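Local coordinates for alanine racemase (Actinobacillus succinogenes, PDB 3C3K), which is of uncertain function beyond its name, but has the two-lobed periplasmic-binding-protein-like fold seen in the ligand-sensing domains of LacI-type regulators, at residues 144-147 against 148-152; 167-170 against 171-175; 238-241 against 242-246; 116-119 against 120-123; 206-210 against 211-215. One frame throughout, in Å; residues are numbered along the deposited sequence.

Contact 1 (144-147 against 148-152); sequences SGYL and NRLKF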
loop_
_atom_site.group_PDB
_atom_site.type_symbol
_atom_site.label_atom_id
_atom_site.label_comp_id
_atom_site.label_asym_id
_atom_site.label_seq_id
_atom_site.Cartn_x
_atom_site.Cartn_y
_atom_site.Cartn_z
ATOM N N SER B 144 24.413 -9.783 -0.930
ATOM C CA SER B 144 25.773 -10.209 -0.537
ATOM C C SER B 144 25.606 -11.257 0.487
ATOM O O SER B 144 26.283 -12.243 0.446
ATOM C CB SER B 144 26.574 -9.137 0.266
ATOM O OG SER B 144 26.653 -7.911 -0.340
ATOM N N GLY B 145 24.771 -10.961 1.485
ATOM C CA GLY B 145 24.492 -11.866 2.577
ATOM C C GLY B 145 24.111 -13.228 1.976
ATOM O O GLY B 145 24.681 -14.237 2.371
ATOM N N TYR B 146 23.183 -13.251 0.998
ATOM C CA TYR B 146 22.752 -14.492 0.317
ATOM C C TYR B 146 23.957 -15.181 -0.383
ATOM O O TYR B 146 24.185 -16.347 -0.205
ATOM C CB TYR B 146 21.678 -14.161 -0.749
ATOM C CG TYR B 146 21.481 -15.143 -1.890
ATOM C CD1 TYR B 146 22.016 -14.876 -3.172
ATOM C CD2 TYR B 146 20.686 -16.283 -1.737
ATOM C CE1 TYR B 146 21.848 -15.749 -4.235
ATOM C CE2 TYR B 146 20.471 -17.155 -2.827
ATOM C CZ TYR B 146 21.106 -16.885 -4.069
ATOM O OH TYR B 146 20.937 -17.729 -5.150
ATOM N N LEU B 147 24.715 -14.454 -1.193
ATOM C CA LEU B 147 25.774 -15.086 -2.012
ATOM C C LEU B 147 26.919 -15.617 -1.129
ATOM O O LEU B 147 27.397 -16.746 -1.301
ATOM C CB LEU B 147 26.365 -14.045 -2.913
ATOM C CG LEU B 147 25.553 -13.686 -4.145
ATOM C CD1 LEU B 147 26.277 -12.528 -4.859
ATOM C CD2 LEU B 147 25.498 -14.911 -4.973
ATOM N N ASN B 148 27.323 -14.811 -0.150
ATOM C CA ASN B 148 28.371 -15.221 0.797
ATOM C C ASN B 148 27.979 -16.404 1.638
ATOM O O ASN B 148 28.833 -17.251 1.969
ATOM C CB ASN B 148 28.803 -14.077 1.732
ATOM C CG ASN B 148 29.356 -12.895 0.978
ATOM O OD1 ASN B 148 29.833 -13.032 -0.145
ATOM N ND2 ASN B 148 29.277 -11.714 1.587
ATOM N N ARG B 149 26.722 -16.483 2.034
ATOM C CA ARG B 149 26.330 -17.576 2.927
ATOM C C ARG B 149 26.183 -18.878 2.165
ATOM O O ARG B 149 26.438 -19.965 2.675
ATOM C CB ARG B 149 25.050 -17.177 3.662
ATOM C CG ARG B 149 24.886 -17.806 4.993
ATOM C CD ARG B 149 25.948 -17.304 5.973
ATOM N NE ARG B 149 25.854 -18.023 7.230
ATOM C CZ ARG B 149 26.818 -18.016 8.128
ATOM N NH1 ARG B 149 27.900 -17.306 7.882
ATOM N NH2 ARG B 149 26.706 -18.720 9.245
ATOM N N LEU B 150 25.826 -18.803 0.895
ATOM C CA LEU B 150 25.830 -20.025 0.065
ATOM C C LEU B 150 27.224 -20.601 -0.041
ATOM O O LEU B 150 27.376 -21.808 0.013
ATOM C CB LEU B 150 25.255 -19.822 -1.350
ATOM C CG LEU B 150 23.778 -19.386 -1.488
ATOM C CD1 LEU B 150 23.378 -19.270 -2.983
ATOM C CD2 LEU B 150 22.852 -20.337 -0.750
ATOM N N LYS B 151 28.214 -19.732 -0.275
ATOM C CA LYS B 151 29.620 -20.132 -0.454
ATOM C C LYS B 151 30.107 -20.627 0.896
ATOM O O LYS B 151 30.919 -21.542 0.982
ATOM C CB LYS B 151 30.515 -18.943 -0.834
ATOM C CG LYS B 151 30.328 -18.217 -2.200
ATOM C CD LYS B 151 30.090 -19.205 -3.318
ATOM C CE LYS B 151 28.580 -19.258 -3.722
ATOM N NZ LYS B 151 28.163 -20.345 -4.713
ATOM N N PHE B 152 29.653 -19.980 1.960
ATOM C CA PHE B 152 29.998 -20.455 3.283
ATOM C C PHE B 152 29.556 -21.896 3.532
ATOM O O PHE B 152 30.188 -22.646 4.265
ATOM C CB PHE B 152 29.358 -19.559 4.324
ATOM C CG PHE B 152 29.494 -20.056 5.703
ATOM C CD1 PHE B 152 30.684 -19.851 6.418
ATOM C CD2 PHE B 152 28.431 -20.607 6.331
ATOM C CE1 PHE B 152 30.791 -20.271 7.745
ATOM C CE2 PHE B 152 28.527 -21.031 7.645
ATOM C CZ PHE B 152 29.700 -20.874 8.349
#
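Asn-148 N gives a short, nearly straight bond to Ser-144 O, 2.8 Å long with 169° at the hydrogen. The asparagine side chain folds back over the same carbonyl: CG stands anti to its own carbonyl carbon (chi1 -60°), which leaves CG 3.2 Å from Ser-144 O. The next three i to i+4 bonds, from Arg-149, Leu-150 and Lys-151, follow as usual and are somewhat longer.

The main side-chain contact comes two residues further along. Leu-150 puts a single branch, CD1, over one face of the Tyr-146 ring, 3.9 Å from the centroid and 29° off the normal, a CH-pi contact. CD1 is not centred: it sits toward the phenol end, 3.5 Å from CZ. That end of the ring is fixed from outside, since the hydroxyl is hydrogen-bonded to both Ile-127 O and Arg-159 N. On the side facing helix 108-121, Arg-149 bends at chi2 and brings NH1 above the centre of the ring of the exposed Phe-152, while its NE makes a salt bridge with Asp-117.

All of this belongs to helix 137-152, the crossover of a beta-alpha-beta unit. Tyr-146 reaches down to strands 127-131 and 159-162, Leu-150 fits between strand 127-131 and Val-116, and Arg-149 lies along helix 108-121.

Contact 2 (167-170 against 171-175); sequences DYMA and GKLAT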
loop_
_atom_site.group_PDB
_atom_site.type_symbol
_atom_site.label_atom_id
_atom_site.label_comp_id
_atom_site.label_asym_id
_atom_site.label_seq_id
_atom_site.Cartn_x
_atom_site.Cartn_y
_atom_site.Cartn_z
ATOM N N ASP B 167 5.766 -5.718 -7.339
ATOM C CA ASP B 167 4.393 -6.206 -7.344
ATOM C C ASP B 167 4.385 -7.687 -7.575
ATOM O O ASP B 167 5.411 -8.244 -7.936
ATOM C CB ASP B 167 3.489 -5.450 -8.356
ATOM C CG ASP B 167 3.945 -5.557 -9.799
ATOM O OD1 ASP B 167 4.594 -6.525 -10.189
ATOM O OD2 ASP B 167 3.590 -4.653 -10.575
ATOM N N TYR B 168 3.230 -8.328 -7.376
ATOM C CA TYR B 168 3.171 -9.786 -7.361
ATOM C C TYR B 168 3.510 -10.333 -8.768
ATOM O O TYR B 168 4.173 -11.324 -8.876
ATOM C CB TYR B 168 1.813 -10.280 -6.839
ATOM C CG TYR B 168 0.806 -10.463 -7.933
ATOM C CD1 TYR B 168 0.640 -11.710 -8.571
ATOM C CD2 TYR B 168 0.039 -9.395 -8.367
ATOM C CE1 TYR B 168 -0.257 -11.871 -9.607
ATOM C CE2 TYR B 168 -0.892 -9.551 -9.396
ATOM C CZ TYR B 168 -1.034 -10.779 -10.003
ATOM O OH TYR B 168 -1.961 -10.903 -11.003
ATOM N N MET B 169 3.098 -9.645 -9.813
ATOM C CA MET B 169 3.399 -10.066 -11.170
ATOM C C MET B 169 4.892 -10.110 -11.390
ATOM O O MET B 169 5.390 -11.039 -12.054
ATOM C CB MET B 169 2.729 -9.139 -12.229
ATOM C CG MET B 169 2.975 -9.615 -13.690
ATOM S SD MET B 169 2.432 -11.318 -14.009
ATOM C CE MET B 169 0.837 -11.483 -13.069
ATOM N N ALA B 170 5.622 -9.102 -10.861
ATOM C CA ALA B 170 7.059 -9.118 -10.985
ATOM C C ALA B 170 7.643 -10.326 -10.290
ATOM O O ALA B 170 8.592 -10.906 -10.768
ATOM C CB ALA B 170 7.646 -7.884 -10.431
ATOM N N GLY B 171 7.083 -10.702 -9.149
ATOM C CA GLY B 171 7.545 -11.882 -8.421
ATOM C C GLY B 171 7.356 -13.182 -9.232
ATOM O O GLY B 171 8.169 -14.118 -9.187
ATOM N N LYS B 172 6.226 -13.232 -9.914
ATOM C CA LYS B 172 5.740 -14.376 -10.614
ATOM C C LYS B 172 6.656 -14.541 -11.832
ATOM O O LYS B 172 7.153 -15.640 -12.089
ATOM C CB LYS B 172 4.276 -14.061 -11.039
ATOM C CG LYS B 172 3.493 -15.202 -11.483
ATOM C CD LYS B 172 1.976 -14.923 -11.583
ATOM C CE LYS B 172 1.382 -16.110 -12.336
ATOM N NZ LYS B 172 -0.083 -15.987 -12.383
ATOM N N LEU B 173 6.914 -13.438 -12.531
ATOM C CA LEU B 173 7.862 -13.407 -13.654
ATOM C C LEU B 173 9.338 -13.776 -13.291
ATOM O O LEU B 173 10.003 -14.578 -14.000
ATOM C CB LEU B 173 7.833 -12.023 -14.256
ATOM C CG LEU B 173 6.465 -11.652 -14.790
ATOM C CD1 LEU B 173 6.456 -10.167 -15.277
ATOM C CD2 LEU B 173 6.137 -12.580 -15.943
ATOM N N ALA B 174 9.866 -13.174 -12.224
ATOM C CA ALA B 174 11.108 -13.608 -11.646
ATOM C C ALA B 174 11.103 -15.153 -11.411
ATOM O O ALA B 174 12.049 -15.846 -11.717
ATOM C CB ALA B 174 11.360 -12.868 -10.303
ATOM N N THR B 175 10.038 -15.688 -10.851
ATOM C CA THR B 175 9.975 -17.087 -10.581
ATOM C C THR B 175 9.966 -17.944 -11.851
ATOM O O THR B 175 10.683 -18.927 -11.930
ATOM C CB THR B 175 8.794 -17.404 -9.657
ATOM O OG1 THR B 175 8.958 -16.634 -8.442
ATOM C CG2 THR B 175 8.711 -18.878 -9.399
#
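Gly-171 N donates to Asp-167 O at 3.2 Å, and with that bond the first turn of helix 168-179 closes. The same aspartate is the N-cap: its OD1 accepts from Ala-170 N at 2.9 Å, so both its backbone and its side-chain oxygens hold the start of the helix.

The well-packed side is made of small residues. Ala-174 N meets Ala-170 O in an almost straight bond (3.0 Å, 172° at the hydrogen). Gly-171 O is gripped twice by Thr-175, whose N and OG1 arrive from opposite faces of the carbonyl plane; the hydroxyl bond is the shorter at 2.7 Å.

Across the helix the packing is looser and nearer solvent. With chi1 at -177° the CG of Met-169 points away from the backbone N, and bends at chi2 and chi3 then lay the tail against the next turn, beside Leu-173 and Lys-172. Its CG lies 3.9 Å from Leu-173 CD1, and its methyl CE is 3.9 Å from Lys-172 CD. Lys-172 itself runs out fully extended, carrying NZ to Gln-201 and into a salt bridge with Glu-205.

Those two partners belong to helix 193-205, which also packs on Thr-175. Ala-174 and Thr-175 rest on Ile-130 of strand 127-131, while Tyr-168 and Asp-167 pack against Asp-223 of the second subunit.

Contact 3 (238-241 against 242-246); sequences PSEQ and IGMKA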
loop_
_atom_site.group_PDB
_atom_site.type_symbol
_atom_site.label_atom_id
_atom_site.label_comp_id
_atom_site.label_asym_id
_atom_site.label_seq_id
_atom_site.Cartn_x
_atom_site.Cartn_y
_atom_site.Cartn_z
ATOM N N PRO B 238 10.316 -4.521 12.579
ATOM C CA PRO B 238 9.406 -3.760 13.427
ATOM C C PRO B 238 9.038 -2.418 12.755
ATOM O O PRO B 238 9.499 -1.337 13.206
ATOM C CB PRO B 238 10.239 -3.541 14.712
ATOM C CG PRO B 238 11.642 -3.507 14.244
ATOM C CD PRO B 238 11.728 -4.437 13.040
ATOM N N SER B 239 8.200 -2.479 11.724
ATOM C CA SER B 239 8.076 -1.359 10.783
ATOM C C SER B 239 7.547 -0.076 11.409
ATOM O O SER B 239 8.121 0.994 11.205
ATOM C CB SER B 239 7.280 -1.777 9.564
ATOM O OG SER B 239 8.019 -2.784 8.859
ATOM N N GLU B 240 6.446 -0.178 12.142
ATOM C CA GLU B 240 5.960 0.944 12.918
ATOM C C GLU B 240 6.970 1.550 13.899
ATOM O O GLU B 240 7.079 2.772 13.969
ATOM C CB GLU B 240 4.678 0.579 13.637
ATOM C CG GLU B 240 3.841 1.762 13.990
ATOM C CD GLU B 240 2.425 1.355 14.435
ATOM O OE1 GLU B 240 1.701 0.704 13.654
ATOM O OE2 GLU B 240 2.051 1.647 15.588
ATOM N N GLN B 241 7.656 0.718 14.687
ATOM C CA GLN B 241 8.759 1.164 15.582
ATOM C C GLN B 241 9.898 1.874 14.848
ATOM O O GLN B 241 10.408 2.856 15.344
ATOM C CB GLN B 241 9.324 -0.001 16.439
ATOM C CG GLN B 241 8.260 -0.638 17.423
ATOM C CD GLN B 241 8.848 -1.544 18.540
ATOM O OE1 GLN B 241 8.382 -1.524 19.694
ATOM N NE2 GLN B 241 9.871 -2.344 18.196
ATOM N N ILE B 242 10.288 1.399 13.669
ATOM C CA ILE B 242 11.182 2.160 12.796
ATOM C C ILE B 242 10.731 3.594 12.533
ATOM O O ILE B 242 11.519 4.505 12.720
ATOM C CB ILE B 242 11.481 1.380 11.489
ATOM C CG1 ILE B 242 12.236 0.097 11.816
ATOM C CG2 ILE B 242 12.296 2.248 10.431
ATOM C CD1 ILE B 242 12.334 -0.781 10.636
ATOM N N GLY B 243 9.486 3.809 12.105
ATOM C CA GLY B 243 8.961 5.188 11.925
ATOM C C GLY B 243 8.853 5.981 13.235
ATOM O O GLY B 243 9.190 7.162 13.285
ATOM N N MET B 244 8.382 5.360 14.307
ATOM C CA MET B 244 8.235 6.129 15.559
ATOM C C MET B 244 9.630 6.594 16.018
ATOM O O MET B 244 9.806 7.745 16.455
ATOM C CB MET B 244 7.575 5.262 16.622
ATOM C CG MET B 244 6.153 4.815 16.324
ATOM S SD MET B 244 5.402 3.674 17.566
ATOM C CE MET B 244 6.544 2.456 17.501
ATOM N N LYS B 245 10.628 5.722 15.842
ATOM C CA LYS B 245 11.989 6.011 16.309
ATOM C C LYS B 245 12.599 7.062 15.422
ATOM O O LYS B 245 13.304 7.955 15.914
ATOM C CB LYS B 245 12.840 4.696 16.418
ATOM C CG LYS B 245 14.325 4.882 16.967
ATOM C CD LYS B 245 14.316 5.604 18.324
ATOM C CE LYS B 245 15.199 4.964 19.353
ATOM N NZ LYS B 245 14.902 5.510 20.740
ATOM N N ALA B 246 12.320 7.003 14.106
ATOM C CA ALA B 246 12.845 8.006 13.190
ATOM C C ALA B 246 12.380 9.387 13.646
ATOM O O ALA B 246 13.180 10.279 13.834
ATOM C CB ALA B 246 12.507 7.685 11.698
#
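Met-244 reaches Gln-241 without touching its flat amide: neither face nor edge of that group meets segment 242-246, and the methyl CE lies instead against the aliphatic stem, 3.5 Å from CG. The other flat group, the carboxylate of Glu-240, is turned to Lys-32 and makes a salt bridge through OE2. These are the first two turns of helix 239-254, with Pro-238 in the N-cap position.

Met-244 carries most of the side-chain contact. Its chain runs straight through chi2 and then bends at chi3 (-57°), which hooks the methyl back over the preceding turn. CE ends only 3.2 Å from Gln-241 CA, a tight fit, while SD lies more loosely by the stem of Glu-240, 4.3 Å from CG. The thioether thus spans Glu-240 and Gln-241 on one side of the helix.

Beneath the side chains the regular helical bonds run from the outset. Met-244 N to Glu-240 O is 2.9 Å and lies in the carbonyl plane; Lys-245 N to Gln-241 O has the same length.

Helix 21-35 packs on this one through Phe-22 and Ala-25 at Ser-239 and through Thr-33 at Met-244. Ala-246 faces Val-90, Cys-92 and Val-104 on strands 89-92 and 102-105 of the six-stranded parallel sheet.

At the proline end, Ile-242 N bonds to Pro-238 O at 2.9 Å, and the isoleucine's CG1 passes the same oxygen at 3.4 Å on its way to the pyrrolidine ring, where it comes within 4.4 Å of Pro-238 CG.

Contact 4 (116-119 against 120-123); sequences VDQL and VKSG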
loop_
_atom_site.group_PDB
_atom_site.type_symbol
_atom_site.label_atom_id
_atom_site.label_comp_id
_atom_site.label_asym_id
_atom_site.label_seq_id
_atom_site.Cartn_x
_atom_site.Cartn_y
_atom_site.Cartn_z
ATOM N N VAL B 116 19.262 -17.866 4.854
ATOM C CA VAL B 116 20.002 -18.943 4.201
ATOM C C VAL B 116 20.388 -20.062 5.171
ATOM O O VAL B 116 20.209 -21.237 4.856
ATOM C CB VAL B 116 21.241 -18.426 3.497
ATOM C CG1 VAL B 116 22.045 -19.586 2.906
ATOM C CG2 VAL B 116 20.829 -17.455 2.409
ATOM N N ASP B 117 20.869 -19.724 6.354
ATOM C CA ASP B 117 21.208 -20.806 7.270
ATOM C C ASP B 117 19.994 -21.677 7.578
ATOM O O ASP B 117 20.155 -22.875 7.685
ATOM C CB ASP B 117 21.785 -20.308 8.593
ATOM C CG ASP B 117 23.121 -19.681 8.441
ATOM O OD1 ASP B 117 23.776 -19.815 7.382
ATOM O OD2 ASP B 117 23.520 -19.037 9.413
ATOM N N GLN B 118 18.796 -21.080 7.738
ATOM C CA GLN B 118 17.605 -21.857 8.079
ATOM C C GLN B 118 17.167 -22.738 6.933
ATOM O O GLN B 118 16.866 -23.900 7.128
ATOM C CB GLN B 118 16.432 -20.969 8.475
ATOM C CG GLN B 118 16.672 -20.106 9.690
ATOM C CD GLN B 118 17.460 -20.798 10.729
ATOM O OE1 GLN B 118 16.991 -21.764 11.331
ATOM N NE2 GLN B 118 18.659 -20.285 11.003
ATOM N N LEU B 119 17.119 -22.185 5.725
ATOM C CA LEU B 119 16.893 -23.014 4.548
ATOM C C LEU B 119 17.877 -24.196 4.434
ATOM O O LEU B 119 17.458 -25.291 4.149
ATOM C CB LEU B 119 16.821 -22.183 3.256
ATOM C CG LEU B 119 15.659 -21.200 3.190
ATOM C CD1 LEU B 119 15.919 -20.109 2.143
ATOM C CD2 LEU B 119 14.322 -21.917 2.921
ATOM N N VAL B 120 19.156 -23.982 4.659
ATOM C CA VAL B 120 20.152 -25.077 4.564
ATOM C C VAL B 120 19.962 -26.109 5.663
ATOM O O VAL B 120 20.084 -27.304 5.395
ATOM C CB VAL B 120 21.585 -24.502 4.599
ATOM C CG1 VAL B 120 22.688 -25.589 4.956
ATOM C CG2 VAL B 120 21.896 -23.804 3.282
ATOM N N LYS B 121 19.593 -25.670 6.876
ATOM C CA LYS B 121 19.294 -26.575 7.960
ATOM C C LYS B 121 18.132 -27.479 7.615
ATOM O O LYS B 121 18.071 -28.630 8.032
ATOM C CB LYS B 121 18.935 -25.795 9.252
ATOM C CG LYS B 121 20.089 -25.636 10.243
ATOM C CD LYS B 121 19.659 -24.884 11.510
ATOM C CE LYS B 121 18.732 -25.754 12.367
ATOM N NZ LYS B 121 19.138 -25.786 13.830
ATOM N N SER B 122 17.159 -26.944 6.893
ATOM C CA SER B 122 15.979 -27.719 6.596
ATOM C C SER B 122 16.257 -28.611 5.400
ATOM O O SER B 122 15.367 -29.300 4.964
ATOM C CB SER B 122 14.775 -26.813 6.358
ATOM O OG SER B 122 14.806 -26.309 5.039
ATOM N N GLY B 123 17.501 -28.609 4.881
ATOM C CA GLY B 123 17.881 -29.574 3.846
ATOM C C GLY B 123 17.897 -29.027 2.419
ATOM O O GLY B 123 18.179 -29.771 1.494
#
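Ser-122 folds back onto Leu-119 O at the C-terminal end of helix 108-121, beside the Schellman motif that ends the helix at Gly-123. Ser-122 OG donates to this oxygen at 3.0 Å, coming in well to the side of the carbonyl and tilted 28° from its plane. Ser-122 N adds a weak bond to the same oxygen, its stronger one going to Gln-118 O at 3.1 Å. The serine hydroxyl reaches Leu-119 because OG sits between the backbone N and the carbonyl carbon (chi1 81°), tucked back over the last turn.

Next comes the motif itself. Gly-123 leaves the helix with positive phi, 101°, and its N turns back to Val-120 O at 2.9 Å. Upstream, Val-120 N and Lys-121 N keep the regular bonds to Val-116 O and Asp-117 O, the first at 2.9 Å.

Further out, the side chains set the helix against its neighbours. Leu-119 lies on Ile-127 of strand 127-131 and on Ala-215 and Val-217 of strand 215-217, on the buried side. Val-120 packs on Ile-127, His-153 and Leu-155. The carboxylate of Asp-117, salt-bridged to Arg-149, also accepts from His-153 NE2.

On the more open side Gln-118 and Lys-121 lie side by side and point the same way. The glutamine amide makes weak bonds to Tyr-114 O and Arg-273 NH1, and its OE1 comes 4.1 Å from Lys-121 CD. Round the helix, on the side toward helix 137-152, Val-116 CG1 and Val-120 CG2 meet one turn apart at 4.2 Å.

Contact 5 (206-210 against 211-215); sequences SGLSI and PQDVA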
loop_
_atom_site.group_PDB
_atom_site.type_symbol
_atom_site.label_atom_id
_atom_site.label_comp_id
_atom_site.label_asym_id
_atom_site.label_seq_id
_atom_site.Cartn_x
_atom_site.Cartn_y
_atom_site.Cartn_z
ATOM N N SER B 206 2.608 -23.812 -11.547
ATOM C CA SER B 206 3.574 -24.657 -12.229
ATOM C C SER B 206 3.445 -26.080 -11.667
ATOM O O SER B 206 4.109 -26.979 -12.124
ATOM C CB SER B 206 4.990 -24.112 -12.022
ATOM O OG SER B 206 5.265 -22.984 -12.862
ATOM N N GLY B 207 2.619 -26.260 -10.625
ATOM C CA GLY B 207 2.400 -27.587 -10.008
ATOM C C GLY B 207 3.516 -28.035 -9.070
ATOM O O GLY B 207 3.754 -29.231 -8.857
ATOM N N LEU B 208 4.209 -27.079 -8.491
ATOM C CA LEU B 208 5.217 -27.405 -7.570
ATOM C C LEU B 208 4.632 -27.255 -6.167
ATOM O O LEU B 208 3.802 -26.402 -5.913
ATOM C CB LEU B 208 6.423 -26.546 -7.844
ATOM C CG LEU B 208 7.066 -26.820 -9.225
ATOM C CD1 LEU B 208 7.828 -25.579 -9.809
ATOM C CD2 LEU B 208 8.007 -28.003 -9.075
ATOM N N SER B 209 5.025 -28.153 -5.291
ATOM C CA SER B 209 4.523 -28.205 -3.938
ATOM C C SER B 209 5.390 -27.306 -3.105
ATOM O O SER B 209 6.593 -27.289 -3.274
ATOM C CB SER B 209 4.681 -29.634 -3.416
ATOM O OG SER B 209 3.495 -30.329 -3.682
ATOM N N ILE B 210 4.790 -26.617 -2.161
ATOM C CA ILE B 210 5.514 -25.701 -1.305
ATOM C C ILE B 210 5.223 -26.117 0.120
ATOM O O ILE B 210 4.063 -26.143 0.515
ATOM C CB ILE B 210 5.009 -24.256 -1.517
ATOM C CG1 ILE B 210 5.075 -23.826 -3.011
ATOM C CG2 ILE B 210 5.763 -23.238 -0.577
ATOM C CD1 ILE B 210 4.236 -22.562 -3.333
ATOM N N PRO B 211 6.257 -26.394 0.931
ATOM C CA PRO B 211 7.711 -26.319 0.666
ATOM C C PRO B 211 8.332 -27.529 0.042
ATOM O O PRO B 211 9.534 -27.529 -0.215
ATOM C CB PRO B 211 8.293 -26.160 2.076
ATOM C CG PRO B 211 7.319 -27.000 2.933
ATOM C CD PRO B 211 5.962 -26.779 2.343
ATOM N N GLN B 212 7.562 -28.603 -0.135
ATOM C CA GLN B 212 8.170 -29.922 -0.407
ATOM C C GLN B 212 9.066 -29.895 -1.632
ATOM O O GLN B 212 10.176 -30.377 -1.588
ATOM C CB GLN B 212 7.078 -31.005 -0.530
ATOM C CG GLN B 212 6.322 -31.234 0.803
ATOM C CD GLN B 212 5.226 -30.171 1.177
ATOM O OE1 GLN B 212 4.778 -29.348 0.368
ATOM N NE2 GLN B 212 4.773 -30.246 2.440
ATOM N N ASP B 213 8.588 -29.314 -2.727
ATOM C CA ASP B 213 9.420 -29.147 -3.918
ATOM C C ASP B 213 10.289 -27.873 -3.842
ATOM O O ASP B 213 11.474 -27.915 -4.186
ATOM C CB ASP B 213 8.541 -29.056 -5.144
ATOM C CG ASP B 213 7.845 -30.373 -5.447
ATOM O OD1 ASP B 213 8.476 -31.438 -5.270
ATOM O OD2 ASP B 213 6.646 -30.363 -5.777
ATOM N N VAL B 214 9.652 -26.743 -3.502
ATOM C CA VAL B 214 10.304 -25.437 -3.466
ATOM C C VAL B 214 9.736 -24.640 -2.256
ATOM O O VAL B 214 8.536 -24.372 -2.147
ATOM C CB VAL B 214 10.090 -24.646 -4.726
ATOM C CG1 VAL B 214 10.834 -23.281 -4.672
ATOM C CG2 VAL B 214 10.536 -25.438 -6.034
ATOM N N ALA B 215 10.629 -24.298 -1.346
ATOM C CA ALA B 215 10.342 -23.504 -0.169
ATOM C C ALA B 215 10.349 -22.035 -0.631
ATOM O O ALA B 215 11.070 -21.703 -1.572
ATOM C CB ALA B 215 11.437 -23.712 0.799
#
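Three hydrogen bonds fold this turn, and all three end on Ser-209. Asp-213 OD2 takes the serine's N-H at 2.8 Å, on the anti side of the carboxylate and 19° out of its plane. Ser-209 O in turn receives two amides: Val-214 N comes nearly end-on at 3.1 Å, while Asp-213 N, at 2.9 Å, lies well above the carbonyl plane. Asp-213 therefore grips Ser-209 at both its N and its O. From outside the turn, Lys-124 NZ hydrogen-bonds to Pro-211 O.

Apolar contact is slight between the two halves. The side chain of Leu-208 crosses that of Asp-213 at about a right angle, with CD2 4.1 Å from CB of the aspartate.

A weak C-H...O interaction is separate from this: Ile-210 CA lies 3.4 Å from Val-214 O, a buried oxygen with no conventional partner.

Of the backbone features, a cis peptide joins Ile-210 to Pro-211. Just upstream, Gly-207 takes positive phi and ends helix 193-205 in a Schellman motif.

Together these make the helix-to-strand connection of an alternating alpha/beta lobe, leading into strand 215-217; the Gly-Leu-Ser-Ile-Pro-Gln-Asp-Val sequence resembles the corresponding loop of LacI-type proteins.

Overall arrangement
Four of the five contacts belong to the lobe built on the four-stranded parallel sheet. Contacts 1 and 4 are its closest pair, centres about 12 Å apart: besides the salt bridge between their helices, Leu-150 CD2 packs 3.8 Å from Val-116 CG1. Contact 4 also touches contact 5, where Leu-119 CD2 meets Ala-215 CB at 4.0 Å. Contact 2 stands off by about 6 Å at the nearest atoms from contact 5, with helix 193-205 beside both, and it is the one that reaches the second subunit. Contact 3 lies apart, by the six-stranded sheet of the other lobe; its centre is about 28 Å from that of contact 1 and 35 Å from that of contact 5.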